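Local coordinates for protein phenylacetate-coenzyme A ligase (PDB 3LAX) that belongs to the AMP-binding enzyme family and is represented here by its small C-terminal domain of helices packed on a mixed beta sheet, at residues E45-V50 with R83-P88; Y33-E38 with V100-L105. One frame throughout, in Å; residues are numbered along the deposited sequence.

Overall arrangement
One mixed four-stranded sheet shows how parallel edges can flank an antiparallel centre. Contact 1 pairs 45-50 with 83-88 and contact 2 pairs 33-38 with 100-105. Their centres lie about 10 Å apart, and the order across the sheet is 83-87, 43-52, 32-40, 102-104. The two inner strands follow each other in the chain and run antiparallel, joined by backbone hydrogen bonds such as T36 N to T47 O. Each contact then adds an outermost strand. Along the chain, both segments of contact 1 fall between those of contact 2, so the last strand returns past the whole unit to form the opposite edge of the sheet from 83-87.

Contact 1. Residues E45-V50 with R83-P88; sequences EMTVEV and RVKLVP
V48 and V50 grip R83, K85 and V87 in the parallel strand pair of a beta-alpha-beta unit, in which strand 43-52, helix 60-78 and strand 83-87 succeed one another. The strand axes diverge by only 22°, and T47, V48, E49 and V50 stand beside R83, V84, K85 and L86 in register. The ladder begins where R83 N donates to M46 O at 2.9 Å. V48 then straddles the neighbouring strand: its N reaches R83 O at 2.8 Å, while its O accepts from K85 N at 2.9 Å. V50 repeats the pattern, with its N donating to K85 O and its O held by V87 N at 2.9 Å. The alternate residues T47 and E49 turn their backbone groups the other way, to T36 and L34 of strand 32-40, yet still lend CA-H groups to this side; T47 CA lies 3.3 Å from R83 O.

On the face bearing T47, E49, R83 and K85, the threonine methyl does the touching. T47 holds OG1 beside its backbone N (chi1 -61°) and CG2 anti to it, which lays T47 CG2 3.9 Å from K85 CD of the extended lysine chain, in the conformer described, one of two modelled. E49 crosses the same lysine at its root, CG near K85 CB, and the opposite charges do not meet, E49 OE2 being 6.0 Å from K85 NZ. Beyond it, V87 CG2 sits 3.5 Å from V50 O.

The other face carries V48, V50, V84 and L86. Helix 60-78 meets this face, T71 touching V84 and L66 and T67 touching L86. The chemistry is therefore divided: backbone hydrogen bonds set the register, V84 and L86 meet the helix, and the charged chains gather on the other face.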
loop_
_atom_site.group_PDB
_atom_site.type_symbol
_atom_site.label_atom_id
_atom_site.label_comp_id
_atom_site.label_asym_id
_atom_site.label_seq_id
_atom_site.Cartn_x
_atom_site.Cartn_y
_atom_site.Cartn_z
ATOM N N GLU A 45 11.843 1.237 4.087
ATOM C CA GLU A 45 10.597 1.961 3.924
ATOM C C GLU A 45 9.587 1.079 3.206
ATOM O O GLU A 45 9.954 0.273 2.355
ATOM C CB GLU A 45 10.820 3.234 3.112
ATOM C CG GLU A 45 11.267 4.440 3.910
ATOM C CD GLU A 45 11.042 5.735 3.150
ATOM O OE1 GLU A 45 11.809 6.015 2.201
ATOM O OE2 GLU A 45 10.091 6.469 3.497
HETATM N N MSE A 46 8.315 1.237 3.556
HETATM C CA MSE A 46 7.228 0.601 2.831
HETATM C C MSE A 46 6.415 1.661 2.114
HETATM O O MSE A 46 5.990 2.627 2.732
HETATM C CB MSE A 46 6.302 -0.170 3.781
HETATM C CG MSE A 46 5.024 -0.653 3.102
HETATM SE SE MSE A 46 3.706 -1.526 4.237
HETATM C CE MSE A 46 4.709 -3.127 4.599
ATOM N N THR A 47 6.205 1.471 0.814
ATOM C CA THR A 47 5.270 2.295 0.058
ATOM C C THR A 47 4.082 1.426 -0.326
ATOM O O THR A 47 4.253 0.276 -0.741
ATOM C CB THR A 47 5.928 2.871 -1.216
ATOM O OG1 THR A 47 7.041 3.690 -0.843
ATOM C CG2 THR A 47 4.923 3.711 -2.008
ATOM N N VAL A 48 2.875 1.962 -0.166
ATOM C CA VAL A 48 1.685 1.279 -0.620
ATOM C C VAL A 48 1.045 2.133 -1.716
ATOM O O VAL A 48 0.477 3.187 -1.436
ATOM C CB VAL A 48 0.687 1.020 0.533
ATOM C CG1 VAL A 48 -0.575 0.341 0.008
ATOM C CG2 VAL A 48 1.346 0.176 1.639
ATOM N N GLU A 49 1.173 1.670 -2.951
ATOM C CA GLU A 49 0.494 2.299 -4.084
ATOM C C GLU A 49 -0.848 1.609 -4.269
ATOM O O GLU A 49 -0.950 0.385 -4.192
ATOM C CB GLU A 49 1.306 2.131 -5.361
ATOM C CG GLU A 49 2.545 2.999 -5.425
ATOM C CD GLU A 49 3.403 2.690 -6.632
ATOM O OE1 GLU A 49 3.902 1.550 -6.742
ATOM O OE2 GLU A 49 3.575 3.589 -7.480
ATOM N N VAL A 50 -1.892 2.387 -4.505
ATOM C CA VAL A 50 -3.193 1.798 -4.784
ATOM C C VAL A 50 -3.891 2.604 -5.860
ATOM O O VAL A 50 -3.838 3.838 -5.874
ATOM C CB VAL A 50 -4.079 1.648 -3.516
ATOM C CG1 VAL A 50 -4.223 2.969 -2.787
ATOM C CG2 VAL A 50 -5.444 1.063 -3.875
ATOM N N ARG A 83 4.112 4.699 3.481
ATOM C CA ARG A 83 3.873 5.836 2.602
ATOM C C ARG A 83 2.808 5.434 1.595
ATOM O O ARG A 83 3.026 4.548 0.785
ATOM C CB ARG A 83 5.154 6.258 1.888
ATOM C CG ARG A 83 4.943 7.364 0.869
ATOM C CD ARG A 83 4.230 8.563 1.479
ATOM N NE ARG A 83 4.889 9.822 1.141
ATOM C CZ ARG A 83 4.813 10.413 -0.050
ATOM N NH1 ARG A 83 4.108 9.856 -1.028
ATOM N NH2 ARG A 83 5.449 11.558 -0.265
ATOM N N VAL A 84 1.647 6.072 1.661
ATOM C CA VAL A 84 0.549 5.734 0.769
ATOM C C VAL A 84 0.523 6.664 -0.444
ATOM O O VAL A 84 0.573 7.893 -0.300
ATOM C CB VAL A 84 -0.803 5.791 1.513
ATOM C CG1 VAL A 84 -1.976 5.552 0.543
ATOM C CG2 VAL A 84 -0.816 4.783 2.683
ATOM N N LYS A 85 0.476 6.063 -1.633
ATOM C CA LYS A 85 0.416 6.822 -2.876
ATOM C C LYS A 85 -0.770 6.354 -3.705
ATOM O O LYS A 85 -0.832 5.190 -4.108
ATOM C CB LYS A 85 1.706 6.645 -3.677
ATOM C CG LYS A 85 2.954 7.163 -2.982
ATOM C CD LYS A 85 4.176 7.023 -3.874
ATOM C CE LYS A 85 5.413 7.574 -3.196
ATOM N NZ LYS A 85 6.617 7.405 -4.054
ATOM N N LEU A 86 -1.703 7.265 -3.972
ATOM C CA LEU A 86 -2.840 6.939 -4.810
ATOM C C LEU A 86 -2.425 7.210 -6.250
ATOM O O LEU A 86 -1.868 8.271 -6.553
ATOM C CB LEU A 86 -4.064 7.768 -4.414
ATOM C CG LEU A 86 -4.404 7.593 -2.929
ATOM C CD1 LEU A 86 -5.702 8.318 -2.555
ATOM C CD2 LEU A 86 -4.470 6.125 -2.534
ATOM N N VAL A 87 -2.676 6.241 -7.120
ATOM C CA VAL A 87 -2.236 6.313 -8.505
ATOM C C VAL A 87 -3.441 6.141 -9.415
ATOM O O VAL A 87 -4.470 5.599 -9.000
ATOM C CB VAL A 87 -1.142 5.253 -8.815
ATOM C CG1 VAL A 87 0.062 5.448 -7.886
ATOM C CG2 VAL A 87 -1.690 3.831 -8.695
ATOM N N PRO A 88 -3.332 6.613 -10.658
ATOM C CA PRO A 88 -4.480 6.545 -11.564
ATOM C C PRO A 88 -4.917 5.116 -11.858
ATOM O O PRO A 88 -4.109 4.183 -11.809
ATOM C CB PRO A 88 -3.950 7.188 -12.848
ATOM C CG PRO A 88 -2.805 8.036 -12.409
ATOM C CD PRO A 88 -2.185 7.315 -11.260
#

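Contact 2. Residues Y33-E38 with V100-L105; sequences YLITLE and VRVKDL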
loop_
_atom_site.group_PDB
_atom_site.type_symbol
_atom_site.label_atom_id
_atom_site.label_comp_id
_atom_site.label_asym_id
_atom_site.label_seq_id
_atom_site.Cartn_x
_atom_site.Cartn_y
_atom_site.Cartn_z
ATOM N N TYR A 33 -3.321 -2.972 -5.896
ATOM C CA TYR A 33 -2.393 -2.253 -5.055
ATOM C C TYR A 33 -1.037 -2.936 -5.177
ATOM O O TYR A 33 -0.930 -4.085 -5.650
ATOM C CB TYR A 33 -2.864 -2.289 -3.596
ATOM C CG TYR A 33 -2.838 -3.689 -3.022
ATOM C CD1 TYR A 33 -1.761 -4.126 -2.277
ATOM C CD2 TYR A 33 -3.886 -4.572 -3.243
ATOM C CE1 TYR A 33 -1.724 -5.417 -1.757
ATOM C CE2 TYR A 33 -3.866 -5.859 -2.725
ATOM C CZ TYR A 33 -2.777 -6.273 -1.990
ATOM O OH TYR A 33 -2.737 -7.560 -1.481
ATOM N N LEU A 34 0.002 -2.223 -4.773
ATOM C CA LEU A 34 1.347 -2.772 -4.792
ATOM C C LEU A 34 2.103 -2.245 -3.595
ATOM O O LEU A 34 2.165 -1.042 -3.379
ATOM C CB LEU A 34 2.069 -2.357 -6.072
ATOM C CG LEU A 34 3.510 -2.850 -6.189
ATOM C CD1 LEU A 34 3.556 -4.373 -6.207
ATOM C CD2 LEU A 34 4.166 -2.261 -7.434
ATOM N N ILE A 35 2.647 -3.159 -2.800
ATOM C CA ILE A 35 3.433 -2.799 -1.640
ATOM C C ILE A 35 4.894 -2.913 -2.049
ATOM O O ILE A 35 5.341 -3.986 -2.453
ATOM C CB ILE A 35 3.169 -3.784 -0.479
ATOM C CG1 ILE A 35 1.685 -3.786 -0.077
ATOM C CG2 ILE A 35 4.049 -3.470 0.707
ATOM C CD1 ILE A 35 1.282 -5.014 0.765
ATOM N N THR A 36 5.635 -1.813 -1.981
ATOM C CA THR A 36 7.050 -1.850 -2.341
ATOM C C THR A 36 7.912 -1.633 -1.107
ATOM O O THR A 36 7.719 -0.662 -0.373
ATOM C CB THR A 36 7.422 -0.792 -3.412
ATOM O OG1 THR A 36 6.667 -1.032 -4.605
ATOM C CG2 THR A 36 8.919 -0.876 -3.747
ATOM N N LEU A 37 8.843 -2.554 -0.867
ATOM C CA LEU A 37 9.759 -2.452 0.262
ATOM C C LEU A 37 11.128 -2.099 -0.286
ATOM O O LEU A 37 11.621 -2.745 -1.211
ATOM C CB LEU A 37 9.843 -3.786 1.021
ATOM C CG LEU A 37 8.492 -4.334 1.502
ATOM C CD1 LEU A 37 8.608 -5.757 2.046
ATOM C CD2 LEU A 37 7.855 -3.413 2.542
ATOM N N GLU A 38 11.751 -1.073 0.270
ATOM C CA GLU A 38 13.097 -0.751 -0.167
ATOM C C GLU A 38 13.945 -0.205 0.958
ATOM O O GLU A 38 13.445 0.112 2.034
ATOM C CB GLU A 38 13.076 0.202 -1.364
ATOM C CG GLU A 38 12.166 1.394 -1.206
ATOM C CD GLU A 38 11.786 2.000 -2.545
ATOM O OE1 GLU A 38 12.673 2.126 -3.422
ATOM O OE2 GLU A 38 10.596 2.343 -2.720
ATOM N N VAL A 100 1.332 -10.545 -8.111
ATOM C CA VAL A 100 2.452 -10.034 -7.322
ATOM C C VAL A 100 2.028 -8.754 -6.593
ATOM O O VAL A 100 1.954 -7.680 -7.198
ATOM C CB VAL A 100 3.670 -9.742 -8.225
ATOM C CG1 VAL A 100 4.796 -9.095 -7.434
ATOM C CG2 VAL A 100 4.149 -11.025 -8.898
ATOM N N ARG A 101 1.738 -8.872 -5.297
ATOM C CA ARG A 101 1.229 -7.743 -4.515
ATOM C C ARG A 101 2.324 -7.050 -3.731
ATOM O O ARG A 101 2.142 -5.935 -3.262
ATOM C CB ARG A 101 0.128 -8.185 -3.557
ATOM C CG ARG A 101 -1.114 -8.688 -4.240
ATOM C CD ARG A 101 -1.726 -7.625 -5.147
ATOM N NE ARG A 101 -3.124 -7.937 -5.397
ATOM C CZ ARG A 101 -3.860 -7.388 -6.359
ATOM N NH1 ARG A 101 -3.321 -6.495 -7.180
ATOM N NH2 ARG A 101 -5.136 -7.731 -6.498
ATOM N N VAL A 102 3.454 -7.728 -3.575
ATOM C CA VAL A 102 4.576 -7.174 -2.847
ATOM C C VAL A 102 5.818 -7.219 -3.719
ATOM O O VAL A 102 6.161 -8.276 -4.259
ATOM C CB VAL A 102 4.848 -7.975 -1.554
ATOM C CG1 VAL A 102 5.992 -7.350 -0.770
ATOM C CG2 VAL A 102 3.595 -8.043 -0.718
ATOM N N LYS A 103 6.474 -6.070 -3.864
ATOM C CA LYS A 103 7.766 -5.971 -4.531
ATOM C C LYS A 103 8.813 -5.594 -3.483
ATOM O O LYS A 103 8.815 -4.481 -2.962
ATOM C CB LYS A 103 7.715 -4.941 -5.663
ATOM C CG LYS A 103 9.060 -4.708 -6.332
ATOM C CD LYS A 103 8.911 -4.224 -7.760
ATOM C CE LYS A 103 7.988 -3.032 -7.846
ATOM N NZ LYS A 103 8.060 -2.359 -9.182
ATOM N N ASP A 104 9.691 -6.541 -3.161
ATOM C CA ASP A 104 10.678 -6.337 -2.108
ATOM C C ASP A 104 12.056 -6.167 -2.734
ATOM O O ASP A 104 12.672 -7.131 -3.197
ATOM C CB ASP A 104 10.672 -7.512 -1.124
ATOM C CG ASP A 104 11.452 -7.223 0.144
ATOM O OD1 ASP A 104 12.270 -6.275 0.163
ATOM O OD2 ASP A 104 11.243 -7.954 1.140
ATOM N N LEU A 105 12.534 -4.927 -2.731
ATOM C CA LEU A 105 13.770 -4.575 -3.399
ATOM C C LEU A 105 14.914 -4.479 -2.411
ATOM O O LEU A 105 16.004 -4.038 -2.754
ATOM C CB LEU A 105 13.588 -3.243 -4.116
ATOM C CG LEU A 105 12.464 -3.246 -5.156
ATOM C CD1 LEU A 105 12.345 -1.891 -5.843
ATOM C CD2 LEU A 105 12.708 -4.345 -6.182
HETATM O O HOH W 1 -0.179 -5.561 -7.682
#
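Y33 offers one face of its ring to R101; a chi1 of 66° sets CG between the backbone N and the carbonyl carbon, and from there the ring meets the arginine's aliphatic chain in a CH-pi contact, R101 CD lying 3.9 Å from the Y33 ring centroid and 24° off its normal. The guanidinium continues over the ring's CE2 side, its plane turned 29° from the ring. Outside partners hold both polar ends: Y33 OH bonds to E20, and R101 forms a salt bridge with D32. A water lies 2.6 Å from Y33 O, within hydrogen-bonding reach of V100 O, and accepts weakly from R101 NH1, whereas Y33 N is buried without a partner. L34 spreads its methyls, CD1 near R101 O and CD2 3.9 Å from K103 CE. I35 starts the parallel ladder, its N donating to R101 O at 2.9 Å and its O accepting from K103 N. T36 runs alongside K103, OG1 near its CE. L37 repeats the pairing, N to K103 O at 2.8 Å and O from L105 N; its CD1 rests 3.5 Å from D104 OD2, a carboxylate that salt-bridges R106. Four backbone hydrogen bonds thus bind strand 102-104 and its flanking residues, while ring-arginine packing extends the contact beyond the ladder's start.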